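Local coordinates for protein phytase (Debaryomyces castellii, PDB 2GFI) that probably hydrolyses phytate (inositol hexakisphosphate) at its 3-phosphate, as a glycoprotein of the histidine acid phosphatase family, at residues P75-G78 against S79-Y83; S253-F256 against G257-A260. All coordinates share one frame; numbering follows the deposited sequence.

Contact 1. Residues P75-G78 against S79-Y83; sequences PSTG and SGKKY
S76 caps the N-terminus of helix 77-91, and P75, just before it, lies against the first turn. The capping bond is weak: S79 N donates to S76 OG over 3.4 Å. A chi1 of 64° places OG between the backbone N and the carbonyl carbon, from where it faces the amide three residues on. The backbone does the firmer work. S76 O accepts from G80 N at 2.8 Å, T77 O from K81 N at 2.9 Å and G78 O from K82 N at 2.8 Å, so regular helical bonding starts at the cap residue itself. Against these carbonyls lie the aliphatic parts of the lysines, K81 CG beside T77 O and K82 CG beside G78 O, each at the root of a chain ending on the exposed side. T77 OG1 bonds to E119 outside the turn.

The apolar part sits on the buried side. P75 CB approaches G80 N to 3.4 Å, a closeness helped by the absence of a side chain on G80. The same CB lies 3.7 Å from Y83 CE2, while P75 CG meets the ring at its edge, in plane. S79 O sits 3.1 Å above one face of the Y83 ring, near its rim; that carbonyl also accepts from Y83 N. An alanine at Y83 is likely to leave P75 CB and CG without their aromatic neighbour and open a gap beneath the first turn.

P75 closes the RHGxRxP motif of this family, here RHGERYP, whose histidine, H70, is the predicted nucleophile. The mix of a weak side-chain cap, strong backbone bonds and a proline-tyrosine contact therefore implies that the chain leaving the signature loop is tied directly into the helix start.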
ATOM      1  N   PRO A  75      21.153  17.257  12.596  1.00 21.21           N
ATOM      2  CA  PRO A  75      21.976  16.691  13.650  1.00 21.42           C
ATOM      3  C   PRO A  75      22.243  17.742  14.721  1.00 21.76           C
ATOM      4  O   PRO A  75      22.202  18.945  14.453  1.00 20.47           O
ATOM      5  CB  PRO A  75      23.260  16.292  12.927  1.00 20.82           C
ATOM      6  CG  PRO A  75      22.883  16.205  11.473  1.00 22.00           C
ATOM      7  CD  PRO A  75      21.790  17.191  11.273  1.00 20.68           C
ATOM      8  N   SER A  76      22.475  17.277  15.940  1.00 23.00           N
ATOM      9  CA  SER A  76      22.937  18.149  16.984  1.00 24.90           C
ATOM     10  C   SER A  76      24.334  18.590  16.592  1.00 25.37           C
ATOM     11  O   SER A  76      24.920  18.120  15.582  1.00 24.82           O
ATOM     12  CB  SER A  76      22.991  17.396  18.299  1.00 25.17           C
ATOM     13  OG  SER A  76      23.951  16.369  18.168  1.00 28.65           O
ATOM     14  N   THR A  77      24.892  19.490  17.387  1.00 26.45           N
ATOM     15  CA  THR A  77      26.235  19.999  17.074  1.00 26.09           C
ATOM     16  C   THR A  77      27.235  18.866  17.053  1.00 25.51           C
ATOM     17  O   THR A  77      27.953  18.696  16.068  1.00 27.04           O
ATOM     18  CB  THR A  77      26.650  21.039  18.092  1.00 26.24           C
ATOM     19  OG1 THR A  77      25.673  22.106  18.087  1.00 26.95           O
ATOM     20  CG2 THR A  77      28.011  21.646  17.673  1.00 24.34           C
ATOM     21  N   GLY A  78      27.243  18.066  18.106  1.00 25.18           N
ATOM     22  CA  GLY A  78      28.250  17.025  18.278  1.00 25.21           C
ATOM     23  C   GLY A  78      28.208  16.034  17.138  1.00 25.57           C
ATOM     24  O   GLY A  78      29.202  15.822  16.427  1.00 26.73           O
ATOM     25  N   SER A  79      27.029  15.455  16.946  1.00 24.79           N
ATOM     26  CA  SER A  79      26.775  14.488  15.895  1.00 24.42           C
ATOM     27  C   SER A  79      27.045  15.055  14.523  1.00 23.45           C
ATOM     28  O   SER A  79      27.792  14.468  13.762  1.00 23.87           O
ATOM     29  CB  SER A  79      25.327  13.997  15.998  1.00 24.83           C
ATOM     30  OG  SER A  79      25.182  13.256  17.197  1.00 25.48           O
ATOM     31  N   GLY A  80      26.455  16.199  14.209  1.00 22.77           N
ATOM     32  CA  GLY A  80      26.735  16.889  12.954  1.00 22.51           C
ATOM     33  C   GLY A  80      28.226  17.020  12.697  1.00 22.69           C
ATOM     34  O   GLY A  80      28.701  16.715  11.588  1.00 22.22           O
ATOM     35  N   LYS A  81      28.982  17.426  13.727  1.00 22.48           N
ATOM     36  CA  LYS A  81      30.422  17.605  13.533  1.00 22.44           C
ATOM     37  C   LYS A  81      31.149  16.293  13.376  1.00 22.84           C
ATOM     38  O   LYS A  81      32.125  16.212  12.596  1.00 22.41           O
ATOM     39  CB  LYS A  81      31.043  18.500  14.601  1.00 22.19           C
ATOM     40  CG  LYS A  81      30.608  19.934  14.387  1.00 23.82           C
ATOM     41  CD  LYS A  81      31.386  20.969  15.204  1.00 29.33           C
ATOM     42  CE  LYS A  81      31.041  22.347  14.680  1.00 29.84           C
ATOM     43  NZ  LYS A  81      31.853  23.396  15.341  1.00 35.20           N
ATOM     44  N   LYS A  82      30.671  15.265  14.092  1.00 22.94           N
ATOM     45  CA  LYS A  82      31.187  13.924  13.882  1.00 23.60           C
ATOM     46  C   LYS A  82      30.881  13.436  12.473  1.00 23.18           C
ATOM     47  O   LYS A  82      31.734  12.790  11.850  1.00 24.28           O
ATOM     48  CB  LYS A  82      30.639  12.926  14.922  1.00 23.75           C
ATOM     49  CG  LYS A  82      31.268  13.090  16.291  1.00 25.86           C
ATOM     50  CD  LYS A  82      30.381  12.449  17.365  1.00 29.60           C
ATOM     51  CE  LYS A  82      31.003  12.510  18.738  1.00 32.04           C
ATOM     52  NZ  LYS A  82      32.400  11.964  18.706  1.00 35.65           N
ATOM     53  N   TYR A  83      29.676  13.721  11.977  1.00 22.31           N
ATOM     54  CA  TYR A  83      29.290  13.304  10.615  1.00 21.92           C
ATOM     55  C   TYR A  83      30.171  14.025   9.594  1.00 21.63           C
ATOM     56  O   TYR A  83      30.612  13.436   8.608  1.00 21.49           O
ATOM     57  CB  TYR A  83      27.784  13.524  10.308  1.00 20.79           C
ATOM     58  CG  TYR A  83      26.818  12.888  11.288  1.00 21.16           C
ATOM     59  CD1 TYR A  83      27.153  11.715  11.977  1.00 19.47           C
ATOM     60  CD2 TYR A  83      25.558  13.456  11.529  1.00 19.36           C
ATOM     61  CE1 TYR A  83      26.267  11.130  12.879  1.00 18.37           C
ATOM     62  CE2 TYR A  83      24.663  12.873  12.437  1.00 18.17           C
ATOM     63  CZ  TYR A  83      25.029  11.711  13.093  1.00 21.06           C
ATOM     64  OH  TYR A  83      24.182  11.125  14.014  1.00 22.17           O
TER

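Contact 2. Residues S253-F256 against G257-A260; sequences SNLF and GYCA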
ATOM      1  N   SER A 253      29.969   3.338  12.938  1.00 24.33           N
ATOM      2  CA  SER A 253      28.890   3.479  13.883  1.00 24.86           C
ATOM      3  C   SER A 253      28.135   4.808  13.729  1.00 23.83           C
ATOM      4  O   SER A 253      26.933   4.852  13.866  1.00 23.53           O
ATOM      5  CB  SER A 253      29.445   3.386  15.276  1.00 25.16           C
ATOM      6  OG  SER A 253      28.364   3.395  16.183  1.00 28.28           O
ATOM      7  N   ASN A 254      28.864   5.873  13.412  1.00 23.21           N
ATOM      8  CA  ASN A 254      28.308   7.193  13.165  1.00 22.15           C
ATOM      9  C   ASN A 254      27.595   7.310  11.835  1.00 20.66           C
ATOM     10  O   ASN A 254      26.785   8.200  11.604  1.00 20.09           O
ATOM     11  CB  ASN A 254      29.439   8.223  13.266  1.00 23.43           C
ATOM     12  CG  ASN A 254      29.796   8.520  14.698  1.00 24.48           C
ATOM     13  OD1 ASN A 254      30.953   8.797  15.038  1.00 25.86           O
ATOM     14  ND2 ASN A 254      28.800   8.450  15.558  1.00 24.76           N
ATOM     15  N   LEU A 255      27.840   6.369  10.953  1.00 19.78           N
ATOM     16  CA  LEU A 255      27.238   6.458   9.652  1.00 18.63           C
ATOM     17  C   LEU A 255      25.770   6.046   9.729  1.00 18.22           C
ATOM     18  O   LEU A 255      24.974   6.405   8.860  1.00 17.54           O
ATOM     19  CB  LEU A 255      28.034   5.635   8.640  1.00 18.80           C
ATOM     20  CG  LEU A 255      29.391   6.164   8.229  1.00 17.92           C
ATOM     21  CD1 LEU A 255      30.042   5.204   7.159  1.00 15.65           C
ATOM     22  CD2 LEU A 255      29.220   7.568   7.698  1.00 16.32           C
ATOM     23  N   PHE A 256      25.415   5.298  10.776  1.00 18.18           N
ATOM     24  CA  PHE A 256      23.983   5.038  11.070  1.00 18.08           C
ATOM     25  C   PHE A 256      23.228   6.296  11.371  1.00 17.18           C
ATOM     26  O   PHE A 256      22.187   6.522  10.760  1.00 18.53           O
ATOM     27  CB  PHE A 256      23.765   4.045  12.218  1.00 17.60           C
ATOM     28  CG  PHE A 256      24.152   2.668  11.883  1.00 16.91           C
ATOM     29  CD1 PHE A 256      23.274   1.841  11.190  1.00 17.71           C
ATOM     30  CD2 PHE A 256      25.410   2.181  12.255  1.00 16.30           C
ATOM     31  CE1 PHE A 256      23.653   0.520  10.880  1.00 18.64           C
ATOM     32  CE2 PHE A 256      25.794   0.894  11.961  1.00 18.11           C
ATOM     33  CZ  PHE A 256      24.911   0.049  11.271  1.00 18.96           C
ATOM     34  N   GLY A 257      23.746   7.122  12.283  1.00 16.74           N
ATOM     35  CA  GLY A 257      23.139   8.436  12.548  1.00 17.11           C
ATOM     36  C   GLY A 257      23.182   9.322  11.299  1.00 18.08           C
ATOM     37  O   GLY A 257      22.234  10.057  10.980  1.00 19.68           O
ATOM     38  N   TYR A 258      24.284   9.265  10.577  1.00 17.38           N
ATOM     39  CA  TYR A 258      24.432  10.044   9.368  1.00 17.85           C
ATOM     40  C   TYR A 258      23.278   9.686   8.414  1.00 18.52           C
ATOM     41  O   TYR A 258      22.610  10.565   7.878  1.00 19.48           O
ATOM     42  CB  TYR A 258      25.810   9.692   8.769  1.00 16.95           C
ATOM     43  CG  TYR A 258      26.281  10.570   7.639  1.00 17.72           C
ATOM     44  CD1 TYR A 258      27.494  11.286   7.740  1.00 18.18           C
ATOM     45  CD2 TYR A 258      25.542  10.678   6.445  1.00 16.08           C
ATOM     46  CE1 TYR A 258      27.953  12.073   6.695  1.00 16.15           C
ATOM     47  CE2 TYR A 258      25.996  11.451   5.407  1.00 16.03           C
ATOM     48  CZ  TYR A 258      27.203  12.151   5.533  1.00 16.61           C
ATOM     49  OH  TYR A 258      27.630  12.949   4.485  1.00 17.29           O
ATOM     50  N   CYS A 259      23.069   8.382   8.203  1.00 18.70           N
ATOM     51  CA  CYS A 259      21.938   7.864   7.448  1.00 19.19           C
ATOM     52  C   CYS A 259      20.599   8.459   7.969  1.00 18.65           C
ATOM     53  O   CYS A 259      19.825   9.042   7.210  1.00 17.94           O
ATOM     54  CB  CYS A 259      21.936   6.323   7.547  1.00 19.06           C
ATOM     55  SG  CYS A 259      20.333   5.522   7.360  1.00 21.03           S
ATOM     56  N   ALA A 260      20.372   8.327   9.279  1.00 18.43           N
ATOM     57  CA  ALA A 260      19.130   8.810   9.901  1.00 17.53           C
ATOM     58  C   ALA A 260      18.957  10.287   9.662  1.00 16.96           C
ATOM     59  O   ALA A 260      17.901  10.713   9.237  1.00 16.94           O
ATOM     60  CB  ALA A 260      19.104   8.482  11.360  1.00 17.18           C
TER
HETATM   61  O   HOH W   1      25.070   6.653  14.793  1.00 25.67           O
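Y258 packs back onto the turn before it. Its CB lies 3.3 Å from N254 O and 3.4 Å from L255 O, over two carbonyls of the helix. With CG anti to the backbone N (chi1 -169°), the ring runs out from the helix, and its CD1 comes within 4.1 Å of L255 CD2. L255 and Y258 run alongside each other in the same direction. The ring meets F111 edge-to-face, and the side chain also touches Y87 and Y108.

All this belongs to the middle of helix 249-266, in the helical part of the histidine acid phosphatase fold. The helix touches helix 77-91 through N254, L255 and Y258, and helix 229-241 through S253 and F256. Here Y258 N bonds to N254 O at 2.9 Å, C259 N to L255 O at 2.8 Å and A260 N to F256 O.

One residue earlier the direct bond is missing: S253 O and G257 N stand 4.2 Å apart, and a water bridges them, donating to the carbonyl and accepting from the amide. S253 O also lies at the edge of the F256 ring, in its plane. That ring stacks with F275 and Y283, while C259 SG is joined to C272 in a disulfide.

Contact 1 is partly buried at the start of helix 77-91; contact 2 is buried within helix 249-266, and most of its residues are enclosed. Their centres lie 10 Å apart, and the two helices touch at several points, notably at Y83: its OH approaches G257 CA to 3.2 Å and its CB lies 3.4 Å from Y258 CD1. G257, having no side chain, offers that hydroxyl a close approach to the backbone. The chemistry follows the place: at the helix start a serine hydroxyl serves one early amide, whereas in mid-helix a water stands in for one direct backbone bond. Contact 2 is flanked by aromatic rings and anchored by a disulfide, whereas contact 1 leaves its lysines exposed.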